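Local coordinates for protein glycoside Hydrolase (Bacteroides uniformis, PDB 5T99) that probably hydrolyses terminal beta-galactosidic bonds during agarose breakdown, as a family 2 glycoside hydrolase that binds the galactose-mimicking inhibitor D-galacto-isofagomine in its active-site pocket, at residues S160-V172 with L314-N326. Sequence-based numbering, arbitrary orientation.
Sequences SRWYPGAGIYRNV and LHHDNGPMGAAVN. With GIF (D-galacto-isofagomine), chain C; EDO (1,2-ethanediol), chain Q.
Where the sugar-binding domain of this family 2 glycosidase meets its TIM barrel, Trp162 and His315 stack face to face, joining the loop ahead of strand 172-177 to the one that follows barrel strand 305-313. The indole five-membered ring and the imidazole have centroids 3.8 Å apart and planes 24° from parallel, His315 CE1 lying 3.2 Å from Trp162 CD2. With CG placed between the backbone N and the carbonyl carbon (chi1 59°), the indole brings one face to His315, while Ser160 OG lies over the opposite face. His316 meets the same indole only at its rim. Its NE2 donates to Pro164 O at 2.9 Å, in the imidazole plane, with an N-H...O angle of 150°, and it approaches from well above the carbonyl plane instead of along a lone pair. Further along, Val325 N donates to Tyr169 O, also at 2.9 Å, and Val325 CG2 packs 3.6 Å from Arg170 CG; the Arg170 guanidinium is held by the carbonyls of Tyr130 and Pro351. A water links Tyr163 O to Asp317 N and OD2. Next to Trp162, Arg161 reaches the ligand: NH1 donates to GIF O2 and NH2 to GIF O1, each 3.0 Å long, while its NE forms a salt bridge with Asp373. Were Trp162 replaced by an alanine, the His315 face would probably lose its stacking partner and a gap would open between the imidazole and Ser160 OG. Aromatic stacking and bonds to main-chain carbonyls thus join the two domains, which is consistent with the sugar-binding domain contributing an arginine to a pocket otherwise formed largely by the barrel.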
loop_
_atom_site.group_PDB
_atom_site.type_symbol
_atom_site.label_atom_id
_atom_site.label_comp_id
_atom_site.label_asym_id
_atom_site.label_seq_id
_atom_site.Cartn_x
_atom_site.Cartn_y
_atom_site.Cartn_z
ATOM N N SER A 160 -13.217 3.493 12.657
ATOM C CA SER A 160 -12.449 2.661 11.726
ATOM C C SER A 160 -12.526 1.184 12.104
ATOM O O SER A 160 -12.377 0.849 13.263
ATOM C CB SER A 160 -10.990 3.109 11.708
ATOM O OG SER A 160 -10.291 2.436 10.685
ATOM N N ARG A 161 -12.741 0.311 11.122
ATOM C CA ARG A 161 -12.743 -1.145 11.346
ATOM C C ARG A 161 -11.335 -1.751 11.338
ATOM O O ARG A 161 -11.166 -2.915 11.662
ATOM C CB ARG A 161 -13.586 -1.861 10.289
ATOM C CG ARG A 161 -15.011 -1.352 10.190
ATOM C CD ARG A 161 -15.856 -2.199 9.257
ATOM N NE ARG A 161 -15.364 -2.202 7.871
ATOM C CZ ARG A 161 -14.613 -3.155 7.308
ATOM N NH1 ARG A 161 -14.246 -3.029 6.040
ATOM N NH2 ARG A 161 -14.217 -4.231 7.976
ATOM N N TRP A 162 -10.332 -0.968 10.946
ATOM C CA TRP A 162 -8.930 -1.400 10.956
ATOM C C TRP A 162 -8.110 -0.296 11.594
ATOM O O TRP A 162 -8.629 0.786 11.844
ATOM C CB TRP A 162 -8.438 -1.667 9.526
ATOM C CG TRP A 162 -8.545 -0.472 8.620
ATOM C CD1 TRP A 162 -7.587 0.464 8.380
ATOM C CD2 TRP A 162 -9.689 -0.076 7.866
ATOM N NE1 TRP A 162 -8.056 1.416 7.508
ATOM C CE2 TRP A 162 -9.346 1.107 7.174
ATOM C CE3 TRP A 162 -10.963 -0.619 7.685
ATOM C CZ2 TRP A 162 -10.234 1.761 6.318
ATOM C CZ3 TRP A 162 -11.852 0.033 6.830
ATOM C CH2 TRP A 162 -11.476 1.213 6.158
ATOM N N TYR A 163 -6.832 -0.564 11.838
ATOM C CA TYR A 163 -5.931 0.427 12.433
ATOM C C TYR A 163 -5.741 1.610 11.478
ATOM O O TYR A 163 -5.195 1.432 10.383
ATOM C CB TYR A 163 -4.572 -0.200 12.739
ATOM C CG TYR A 163 -3.548 0.759 13.276
ATOM C CD1 TYR A 163 -3.563 1.117 14.613
ATOM C CD2 TYR A 163 -2.561 1.304 12.457
ATOM C CE1 TYR A 163 -2.632 2.003 15.133
ATOM C CE2 TYR A 163 -1.620 2.194 12.968
ATOM C CZ TYR A 163 -1.663 2.531 14.318
ATOM O OH TYR A 163 -0.762 3.395 14.882
ATOM N N PRO A 164 -6.183 2.809 11.887
ATOM C CA PRO A 164 -6.022 3.997 11.047
ATOM C C PRO A 164 -4.732 4.777 11.263
ATOM O O PRO A 164 -4.335 5.555 10.380
ATOM C CB PRO A 164 -7.200 4.868 11.466
ATOM C CG PRO A 164 -7.392 4.545 12.909
ATOM C CD PRO A 164 -6.931 3.121 13.117
ATOM N N GLY A 165 -4.101 4.595 12.423
ATOM C CA GLY A 165 -3.083 5.535 12.900
ATOM C C GLY A 165 -3.740 6.793 13.456
ATOM O O GLY A 165 -4.965 6.932 13.419
ATOM N N ALA A 166 -2.928 7.701 13.985
ATOM C CA ALA A 166 -3.415 8.997 14.468
ATOM C C ALA A 166 -2.291 10.003 14.381
ATOM O O ALA A 166 -1.173 9.722 14.816
ATOM C CB ALA A 166 -3.910 8.890 15.902
ATOM N N GLY A 167 -2.575 11.169 13.816
ATOM C CA GLY A 167 -1.541 12.191 13.611
ATOM C C GLY A 167 -1.436 12.680 12.183
ATOM O O GLY A 167 -2.168 12.230 11.308
ATOM N N ILE A 168 -0.500 13.594 11.952
ATOM C CA ILE A 168 -0.186 14.074 10.615
ATOM C C ILE A 168 0.755 13.025 10.041
ATOM O O ILE A 168 1.977 13.185 10.049
ATOM C CB ILE A 168 0.426 15.494 10.621
ATOM C CG1 ILE A 168 -0.493 16.461 11.397
ATOM C CG2 ILE A 168 0.633 15.969 9.188
ATOM C CD1 ILE A 168 0.047 17.871 11.553
ATOM N N TYR A 169 0.137 11.938 9.575
ATOM C CA TYR A 169 0.804 10.698 9.168
ATOM C C TYR A 169 1.317 10.692 7.718
ATOM O O TYR A 169 1.964 9.716 7.285
ATOM C CB TYR A 169 -0.140 9.502 9.393
ATOM C CG TYR A 169 -1.260 9.347 8.366
ATOM C CD1 TYR A 169 -1.252 8.302 7.440
ATOM C CD2 TYR A 169 -2.335 10.244 8.324
ATOM C CE1 TYR A 169 -2.270 8.168 6.495
ATOM C CE2 TYR A 169 -3.346 10.119 7.398
ATOM C CZ TYR A 169 -3.314 9.090 6.479
ATOM O OH TYR A 169 -4.330 8.984 5.555
ATOM N N ARG A 170 1.009 11.746 6.960
ATOM C CA ARG A 170 1.517 11.904 5.588
ATOM C C ARG A 170 2.239 13.231 5.466
ATOM O O ARG A 170 2.130 14.090 6.348
ATOM C CB ARG A 170 0.380 11.838 4.563
ATOM C CG ARG A 170 -0.312 10.482 4.466
ATOM C CD ARG A 170 -1.238 10.441 3.266
ATOM N NE ARG A 170 -1.935 9.156 3.148
ATOM C CZ ARG A 170 -3.110 8.973 2.541
ATOM N NH1 ARG A 170 -3.778 9.997 1.998
ATOM N NH2 ARG A 170 -3.650 7.755 2.511
ATOM N N ASN A 171 2.962 13.403 4.361
ATOM C CA ASN A 171 3.827 14.567 4.194
ATOM C C ASN A 171 3.036 15.874 4.146
ATOM O O ASN A 171 1.834 15.892 3.846
ATOM C CB ASN A 171 4.683 14.442 2.933
ATOM C CG ASN A 171 5.624 13.252 2.962
ATOM O OD1 ASN A 171 5.612 12.424 2.046
ATOM N ND2 ASN A 171 6.442 13.157 3.995
ATOM N N VAL A 172 3.740 16.956 4.462
ATOM C CA VAL A 172 3.197 18.307 4.447
ATOM C C VAL A 172 4.080 19.128 3.518
ATOM O O VAL A 172 5.297 18.941 3.506
ATOM C CB VAL A 172 3.168 18.904 5.872
ATOM C CG1 VAL A 172 2.569 20.303 5.867
ATOM C CG2 VAL A 172 2.360 18.003 6.804
ATOM N N LEU A 314 -4.297 -4.433 0.437
ATOM C CA LEU A 314 -3.330 -4.012 1.450
ATOM C C LEU A 314 -3.912 -2.851 2.228
ATOM O O LEU A 314 -4.477 -1.922 1.623
ATOM C CB LEU A 314 -2.022 -3.549 0.797
ATOM C CG LEU A 314 -1.109 -4.577 0.132
ATOM C CD1 LEU A 314 0.044 -3.883 -0.578
ATOM C CD2 LEU A 314 -0.569 -5.547 1.158
ATOM N N HIS A 315 -3.782 -2.899 3.559
ATOM C CA HIS A 315 -4.047 -1.726 4.383
ATOM C C HIS A 315 -2.808 -0.866 4.447
ATOM O O HIS A 315 -1.712 -1.327 4.166
ATOM C CB HIS A 315 -4.565 -2.086 5.780
ATOM C CG HIS A 315 -6.049 -2.284 5.829
ATOM N ND1 HIS A 315 -6.942 -1.291 5.479
ATOM C CD2 HIS A 315 -6.799 -3.362 6.173
ATOM C CE1 HIS A 315 -8.175 -1.751 5.596
ATOM N NE2 HIS A 315 -8.116 -3.003 6.021
ATOM N N HIS A 316 -3.017 0.397 4.793
ATOM C CA HIS A 316 -1.995 1.421 4.656
ATOM C C HIS A 316 -0.874 1.366 5.672
ATOM O O HIS A 316 0.199 1.907 5.402
ATOM C CB HIS A 316 -2.609 2.821 4.638
ATOM C CG HIS A 316 -3.155 3.270 5.956
ATOM N ND1 HIS A 316 -4.322 2.763 6.495
ATOM C CD2 HIS A 316 -2.709 4.199 6.832
ATOM C CE1 HIS A 316 -4.566 3.357 7.649
ATOM N NE2 HIS A 316 -3.603 4.232 7.877
ATOM N N ASP A 317 -1.087 0.730 6.828
ATOM C CA ASP A 317 0.003 0.620 7.812
ATOM C C ASP A 317 1.165 -0.199 7.258
ATOM O O ASP A 317 1.013 -0.962 6.277
ATOM C CB ASP A 317 -0.480 0.080 9.172
ATOM C CG ASP A 317 -0.742 -1.423 9.176
ATOM O OD1 ASP A 317 0.222 -2.207 9.031
ATOM O OD2 ASP A 317 -1.912 -1.822 9.397
ATOM N N ASN A 318 2.324 -0.015 7.876
ATOM C CA ASN A 318 3.476 -0.889 7.649
ATOM C C ASN A 318 3.958 -1.513 8.971
ATOM O O ASN A 318 5.146 -1.493 9.274
ATOM C CB ASN A 318 4.584 -0.101 6.945
ATOM C CG ASN A 318 4.345 0.023 5.463
ATOM O OD1 ASN A 318 4.229 -0.982 4.763
ATOM N ND2 ASN A 318 4.275 1.250 4.971
ATOM N N GLY A 319 3.012 -2.054 9.744
ATOM C CA GLY A 319 3.308 -2.840 10.937
ATOM C C GLY A 319 4.121 -2.065 11.962
ATOM O O GLY A 319 3.685 -0.999 12.379
ATOM N N PRO A 320 5.333 -2.560 12.334
ATOM C CA PRO A 320 6.188 -1.838 13.292
ATOM C C PRO A 320 6.467 -0.382 12.966
ATOM O O PRO A 320 6.725 0.404 13.880
ATOM C CB PRO A 320 7.506 -2.626 13.262
ATOM C CG PRO A 320 7.134 -3.993 12.808
ATOM C CD PRO A 320 5.974 -3.809 11.869
ATOM N N MET A 321 6.443 -0.028 11.682
ATOM C CA MET A 321 6.619 1.364 11.254
ATOM C C MET A 321 5.360 2.218 11.395
ATOM O O MET A 321 5.423 3.427 11.169
ATOM C CB MET A 321 7.111 1.423 9.803
ATOM C CG MET A 321 8.470 0.774 9.563
ATOM S SD MET A 321 9.843 1.558 10.448
ATOM C CE MET A 321 9.749 3.258 9.871
ATOM N N GLY A 322 4.232 1.623 11.776
ATOM C CA GLY A 322 2.998 2.382 11.908
ATOM C C GLY A 322 2.507 2.953 10.578
ATOM O O GLY A 322 2.841 2.432 9.505
ATOM N N ALA A 323 1.742 4.037 10.660
ATOM C CA ALA A 323 1.096 4.657 9.491
ATOM C C ALA A 323 1.853 5.837 8.878
ATOM O O ALA A 323 1.506 6.262 7.778
ATOM C CB ALA A 323 -0.319 5.092 9.842
ATOM N N ALA A 324 2.865 6.381 9.554
ATOM C CA ALA A 324 3.653 7.468 8.958
ATOM C C ALA A 324 4.246 7.016 7.611
ATOM O O ALA A 324 4.801 5.921 7.522
ATOM C CB ALA A 324 4.757 7.928 9.898
ATOM N N VAL A 325 4.103 7.845 6.573
ATOM C CA VAL A 325 4.578 7.478 5.240
ATOM C C VAL A 325 6.080 7.244 5.279
ATOM O O VAL A 325 6.837 8.079 5.772
ATOM C CB VAL A 325 4.257 8.537 4.157
ATOM C CG1 VAL A 325 4.949 8.203 2.832
ATOM C CG2 VAL A 325 2.762 8.606 3.923
ATOM N N ASN A 326 6.491 6.085 4.779
ATOM C CA ASN A 326 7.897 5.774 4.605
ATOM C C ASN A 326 8.076 5.027 3.287
ATOM O O ASN A 326 7.597 3.910 3.121
ATOM C CB ASN A 326 8.407 4.954 5.787
ATOM C CG ASN A 326 9.897 4.689 5.711
ATOM O OD1 ASN A 326 10.379 3.958 4.828
ATOM N ND2 ASN A 326 10.638 5.267 6.650
HETATM C C GIF C . -13.777 -6.349 4.291
HETATM N N GIF C . -14.176 -7.719 4.004
HETATM O O GIF C . -12.524 -11.064 6.340
HETATM C C1 GIF C . -12.389 -6.329 4.900
HETATM O O1 GIF C . -13.115 -6.901 7.118
HETATM C C2 GIF C . -12.266 -7.323 6.052
HETATM O O2 GIF C . -12.106 -5.014 5.375
HETATM C C3 GIF C . -12.645 -8.736 5.620
HETATM C C4 GIF C . -14.046 -8.752 5.016
HETATM C C5 GIF C . -12.566 -9.706 6.800
HETATM C C1 EDO Q . -1.565 1.223 0.522
HETATM O O1 EDO Q . -2.280 2.030 1.450
HETATM C C2 EDO Q . -2.349 -0.046 0.215
HETATM O O2 EDO Q . -3.730 0.247 -0.030
HETATM O O HOH W 1 -3.783 -0.048 8.443
#